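Local coordinates for LPXTG-motif cell wall anchor domain protein (Mobiluncus mulieris, PDB 5U5O), which probably serves in bacterial cell adhesion as part of a giant surface adhesin whose Ig-like domains contain intramolecular covalent cross-links, at residues K42-Q53 with I118-E129. Numbering follows the deposited sequence.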
loop_
_atom_site.group_PDB
_atom_site.type_symbol
_atom_site.label_atom_id
_atom_site.label_comp_id
_atom_site.label_asym_id
_atom_site.label_seq_id
_atom_site.Cartn_x
_atom_site.Cartn_y
_atom_site.Cartn_z
ATOM N N LYS A 42 -13.050 -2.814 -39.149
ATOM C CA LYS A 42 -13.926 -1.901 -38.426
ATOM C C LYS A 42 -13.130 -1.097 -37.399
ATOM O O LYS A 42 -12.140 -1.586 -36.853
ATOM C CB LYS A 42 -15.083 -2.657 -37.756
ATOM C CG LYS A 42 -16.050 -3.295 -38.774
ATOM C CD LYS A 42 -17.462 -3.554 -38.258
ATOM C CE LYS A 42 -18.349 -2.306 -38.285
ATOM N NZ LYS A 42 -19.713 -2.547 -37.740
ATOM N N THR A 43 -13.660 0.079 -37.093
ATOM C CA THR A 43 -13.071 0.993 -36.133
ATOM C C THR A 43 -13.942 1.071 -34.893
ATOM O O THR A 43 -15.036 1.594 -34.931
ATOM C CB THR A 43 -12.861 2.403 -36.714
ATOM O OG1 THR A 43 -12.006 2.295 -37.850
ATOM C CG2 THR A 43 -12.222 3.338 -35.661
ATOM N N TYR A 44 -13.406 0.573 -33.791
ATOM C CA TYR A 44 -14.063 0.553 -32.496
ATOM C C TYR A 44 -13.476 1.657 -31.625
ATOM O O TYR A 44 -12.350 2.150 -31.877
ATOM C CB TYR A 44 -13.783 -0.773 -31.794
ATOM C CG TYR A 44 -14.332 -1.962 -32.538
ATOM C CD1 TYR A 44 -13.647 -2.524 -33.600
ATOM C CD2 TYR A 44 -15.517 -2.575 -32.140
ATOM C CE1 TYR A 44 -14.156 -3.620 -34.298
ATOM C CE2 TYR A 44 -16.015 -3.683 -32.818
ATOM C CZ TYR A 44 -15.328 -4.203 -33.889
ATOM O OH TYR A 44 -15.798 -5.282 -34.621
ATOM N N ALA A 45 -14.229 2.067 -30.614
ATOM C CA ALA A 45 -13.674 2.891 -29.534
ATOM C C ALA A 45 -13.548 2.013 -28.308
ATOM O O ALA A 45 -14.416 1.194 -27.995
ATOM C CB ALA A 45 -14.551 4.097 -29.230
ATOM N N ILE A 46 -12.443 2.206 -27.593
ATOM C CA ILE A 46 -12.199 1.559 -26.315
ATOM C C ILE A 46 -11.988 2.585 -25.220
ATOM O O ILE A 46 -11.384 3.656 -25.470
ATOM C CB ILE A 46 -11.043 0.526 -26.373
ATOM C CG1 ILE A 46 -9.760 1.126 -26.957
ATOM C CG2 ILE A 46 -11.527 -0.708 -27.148
ATOM C CD1 ILE A 46 -8.574 0.203 -26.801
ATOM N N ALA A 47 -12.432 2.275 -24.015
ATOM C CA ALA A 47 -12.183 3.147 -22.846
ATOM C C ALA A 47 -11.806 2.294 -21.688
ATOM O O ALA A 47 -12.371 1.198 -21.478
ATOM C CB ALA A 47 -13.428 3.941 -22.507
ATOM N N GLY A 48 -10.867 2.801 -20.904
ATOM C CA GLY A 48 -10.449 2.178 -19.669
ATOM C C GLY A 48 -10.518 3.163 -18.510
ATOM O O GLY A 48 -10.323 4.380 -18.698
ATOM N N GLN A 49 -10.767 2.633 -17.317
ATOM C CA GLN A 49 -10.737 3.402 -16.073
ATOM C C GLN A 49 -10.068 2.588 -14.998
ATOM O O GLN A 49 -10.224 1.376 -14.934
ATOM C CB GLN A 49 -12.130 3.812 -15.588
ATOM C CG GLN A 49 -13.007 4.462 -16.633
ATOM C CD GLN A 49 -13.699 3.454 -17.544
ATOM O OE1 GLN A 49 -14.155 2.386 -17.099
ATOM N NE2 GLN A 49 -13.780 3.784 -18.828
ATOM N N LEU A 50 -9.345 3.294 -14.130
ATOM C CA LEU A 50 -8.694 2.713 -12.969
ATOM C C LEU A 50 -9.429 3.138 -11.707
ATOM O O LEU A 50 -9.677 4.334 -11.504
ATOM C CB LEU A 50 -7.242 3.218 -12.891
ATOM C CG LEU A 50 -6.390 2.575 -11.809
ATOM C CD1 LEU A 50 -6.116 1.113 -12.084
ATOM C CD2 LEU A 50 -5.080 3.352 -11.693
ATOM N N TYR A 51 -9.743 2.164 -10.852
ATOM C CA TYR A 51 -10.450 2.403 -9.599
ATOM C C TYR A 51 -9.774 1.695 -8.442
ATOM O O TYR A 51 -9.162 0.646 -8.629
ATOM C CB TYR A 51 -11.853 1.804 -9.673
ATOM C CG TYR A 51 -12.791 2.421 -10.669
ATOM C CD1 TYR A 51 -13.469 3.593 -10.373
ATOM C CD2 TYR A 51 -13.069 1.779 -11.889
ATOM C CE1 TYR A 51 -14.369 4.145 -11.267
ATOM C CE2 TYR A 51 -13.969 2.328 -12.792
ATOM C CZ TYR A 51 -14.610 3.511 -12.474
ATOM O OH TYR A 51 -15.495 4.098 -13.328
ATOM N N GLU A 52 -9.915 2.251 -7.244
ATOM C CA GLU A 52 -9.718 1.468 -6.030
ATOM C C GLU A 52 -10.908 0.490 -5.943
ATOM O O GLU A 52 -12.058 0.854 -6.256
ATOM C CB GLU A 52 -9.573 2.375 -4.795
ATOM C CG GLU A 52 -9.297 1.632 -3.494
ATOM C CD GLU A 52 -10.546 1.085 -2.830
ATOM O OE1 GLU A 52 -11.591 1.770 -2.840
ATOM O OE2 GLU A 52 -10.493 -0.047 -2.310
ATOM N N GLN A 53 -10.614 -0.752 -5.555
ATOM C CA GLN A 53 -11.557 -1.869 -5.698
ATOM C C GLN A 53 -12.895 -1.669 -4.988
ATOM O O GLN A 53 -13.936 -1.998 -5.553
ATOM C CB GLN A 53 -10.918 -3.181 -5.243
ATOM C CG GLN A 53 -11.769 -4.415 -5.520
ATOM C CD GLN A 53 -11.173 -5.672 -4.923
ATOM O OE1 GLN A 53 -10.677 -5.657 -3.794
ATOM N NE2 GLN A 53 -11.233 -6.775 -5.668
ATOM N N ILE A 118 -3.334 -1.265 -1.138
ATOM C CA ILE A 118 -4.515 -0.680 -1.765
ATOM C C ILE A 118 -4.796 -1.497 -3.032
ATOM O O ILE A 118 -3.930 -1.610 -3.900
ATOM C CB ILE A 118 -4.321 0.805 -2.128
ATOM C CG1 ILE A 118 -4.000 1.619 -0.870
ATOM C CG2 ILE A 118 -5.571 1.367 -2.819
ATOM C CD1 ILE A 118 -3.304 2.938 -1.157
ATOM N N ALA A 119 -5.979 -2.104 -3.092
ATOM C CA ALA A 119 -6.385 -2.888 -4.257
ATOM C C ALA A 119 -6.943 -1.989 -5.348
ATOM O O ALA A 119 -7.887 -1.211 -5.116
ATOM C CB ALA A 119 -7.416 -3.946 -3.882
ATOM N N LEU A 120 -6.368 -2.113 -6.542
ATOM C CA LEU A 120 -6.859 -1.408 -7.729
ATOM C C LEU A 120 -7.384 -2.367 -8.793
ATOM O O LEU A 120 -6.957 -3.510 -8.874
ATOM C CB LEU A 120 -5.738 -0.573 -8.344
ATOM C CG LEU A 120 -4.990 0.352 -7.386
ATOM C CD1 LEU A 120 -3.873 1.097 -8.106
ATOM C CD2 LEU A 120 -5.925 1.361 -6.741
ATOM N N VAL A 121 -8.224 -1.841 -9.670
ATOM C CA VAL A 121 -8.757 -2.651 -10.761
ATOM C C VAL A 121 -9.072 -1.762 -11.959
ATOM O O VAL A 121 -9.544 -0.641 -11.801
ATOM C CB VAL A 121 -9.976 -3.495 -10.287
ATOM C CG1 VAL A 121 -11.130 -2.585 -9.881
ATOM C CG2 VAL A 121 -10.391 -4.526 -11.337
ATOM N N VAL A 122 -8.825 -2.312 -13.148
ATOM C CA VAL A 122 -9.107 -1.675 -14.434
ATOM C C VAL A 122 -10.452 -2.201 -14.970
ATOM O O VAL A 122 -10.725 -3.417 -14.917
ATOM C CB VAL A 122 -8.027 -2.029 -15.450
ATOM C CG1 VAL A 122 -8.393 -1.575 -16.857
ATOM C CG2 VAL A 122 -6.721 -1.391 -15.009
ATOM N N TYR A 123 -11.304 -1.277 -15.400
ATOM C CA TYR A 123 -12.561 -1.555 -16.119
ATOM C C TYR A 123 -12.335 -1.129 -17.560
ATOM O O TYR A 123 -11.561 -0.202 -17.832
ATOM C CB TYR A 123 -13.663 -0.714 -15.493
ATOM C CG TYR A 123 -14.327 -1.313 -14.252
ATOM C CD1 TYR A 123 -13.685 -2.251 -13.433
ATOM C CD2 TYR A 123 -15.636 -0.948 -13.923
ATOM C CE1 TYR A 123 -14.324 -2.796 -12.321
ATOM C CE2 TYR A 123 -16.274 -1.483 -12.813
ATOM C CZ TYR A 123 -15.616 -2.404 -12.020
ATOM O OH TYR A 123 -16.268 -2.922 -10.925
ATOM N N GLU A 124 -13.021 -1.802 -18.500
ATOM C CA GLU A 124 -12.862 -1.511 -19.934
ATOM C C GLU A 124 -14.205 -1.640 -20.640
ATOM O O GLU A 124 -15.040 -2.502 -20.276
ATOM C CB GLU A 124 -11.876 -2.476 -20.600
ATOM C CG GLU A 124 -11.347 -2.015 -21.955
ATOM C CD GLU A 124 -10.225 -0.985 -21.832
ATOM O OE1 GLU A 124 -9.659 -0.814 -20.727
ATOM O OE2 GLU A 124 -9.945 -0.321 -22.844
ATOM N N GLN A 125 -14.435 -0.780 -21.619
ATOM C CA GLN A 125 -15.614 -0.911 -22.485
ATOM C C GLN A 125 -15.200 -0.829 -23.937
ATOM O O GLN A 125 -14.232 -0.113 -24.312
ATOM C CB GLN A 125 -16.670 0.147 -22.167
ATOM C CG GLN A 125 -17.057 0.232 -20.693
ATOM C CD GLN A 125 -16.048 1.053 -19.874
ATOM O OE1 GLN A 125 -15.617 2.112 -20.311
ATOM N NE2 GLN A 125 -15.652 0.545 -18.707
ATOM N N LEU A 126 -15.985 -1.535 -24.766
ATOM C CA LEU A 126 -15.789 -1.592 -26.206
ATOM C C LEU A 126 -17.032 -1.064 -26.896
ATOM O O LEU A 126 -18.128 -1.589 -26.644
ATOM C CB LEU A 126 -15.547 -3.046 -26.630
ATOM C CG LEU A 126 -15.406 -3.352 -28.120
ATOM C CD1 LEU A 126 -14.156 -2.703 -28.692
ATOM C CD2 LEU A 126 -15.432 -4.860 -28.377
ATOM N N TRP A 127 -16.868 -0.129 -27.827
ATOM C CA TRP A 127 -17.958 0.543 -28.524
ATOM C C TRP A 127 -17.820 0.226 -30.016
ATOM O O TRP A 127 -16.754 0.416 -30.616
ATOM C CB TRP A 127 -17.915 2.062 -28.314
ATOM C CG TRP A 127 -18.138 2.533 -26.911
ATOM C CD1 TRP A 127 -17.231 2.518 -25.889
ATOM C CD2 TRP A 127 -19.318 3.152 -26.391
ATOM N NE1 TRP A 127 -17.786 3.056 -24.765
ATOM C CE2 TRP A 127 -19.061 3.467 -25.039
ATOM C CE3 TRP A 127 -20.571 3.472 -26.932
ATOM C CZ2 TRP A 127 -20.007 4.077 -24.217
ATOM C CZ3 TRP A 127 -21.513 4.075 -26.115
ATOM C CH2 TRP A 127 -21.226 4.369 -24.766
ATOM N N ALA A 128 -18.901 -0.260 -30.629
ATOM C CA ALA A 128 -18.890 -0.528 -32.071
ATOM C C ALA A 128 -18.875 0.758 -32.892
ATOM O O ALA A 128 -19.315 1.813 -32.443
ATOM C CB ALA A 128 -20.085 -1.372 -32.484
ATOM N N GLU A 129 -18.379 0.628 -34.108
ATOM C CA GLU A 129 -18.333 1.738 -35.054
ATOM C C GLU A 129 -19.748 2.374 -35.187
ATOM O O GLU A 129 -20.759 1.669 -35.235
ATOM C CB GLU A 129 -17.826 1.215 -36.402
ATOM C CG GLU A 129 -17.405 2.299 -37.374
ATOM C CD GLU A 129 -16.855 1.754 -38.676
ATOM O OE1 GLU A 129 -16.030 0.819 -38.658
ATOM O OE2 GLU A 129 -17.249 2.277 -39.744
HETATM O O HOH W 1 -21.289 -0.735 -36.178
HETATM O O HOH W 2 -13.170 1.511 -40.108
HETATM O O HOH W 3 -8.163 -1.353 -1.441
#
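Ile-118 lays its CG2 methyl against CG of Glu-52, and the Ala-119 carbonyl accepts the backbone N-H of Gln-53. From Val-121 to Trp-127 the two strands run antiparallel, with paired backbone bonds joining Val-121 to Tyr-51, Tyr-123 to Gln-49, Gln-125 to Ala-47 and Trp-127 to Ala-45. Val-122 meets Leu-50 methyl to methyl, CG2 to CD1 at 3.9 Å, on the face turned to strand 94-104. On the other face the Tyr-123 ring receives the edge of Tyr-51 in an edge-to-face pair, centroids 5.2 Å apart and planes at 66°. Glu-124, bent at chi2 (80°), lays its carboxylate against the Ala-47–Gly-48 peptide, OE1 3.3 Å from Gly-48 CA. OE1 also comes close to the like-charged Asp-31. Gln-125 and Gln-49 bend alike and set their amides nearly coplanar, exchanging two bonds: Gln-125 NE2 to Gln-49 OE1 and Gln-49 NE2 to Gln-125 OE1, both 2.9 Å, each on a lone pair. Gln-125 NE2 also hydrogen-bonds Asn-153 OD1 of strand 150-178. Leu-126 CD1 packs on Ile-46 CG2 (3.6 Å) and beside the Tyr-44 ring. Finally, Glu-129 reaches back, OE1 accepting the Thr-43 N-H at 2.9 Å. Strands 4-10 and 94-104 of a second sheet pack on the Ile-46, Leu-50, Val-122, Glu-124 and Leu-126 face, as in the Ig-like β-sandwich of the T-Q ester bond domain.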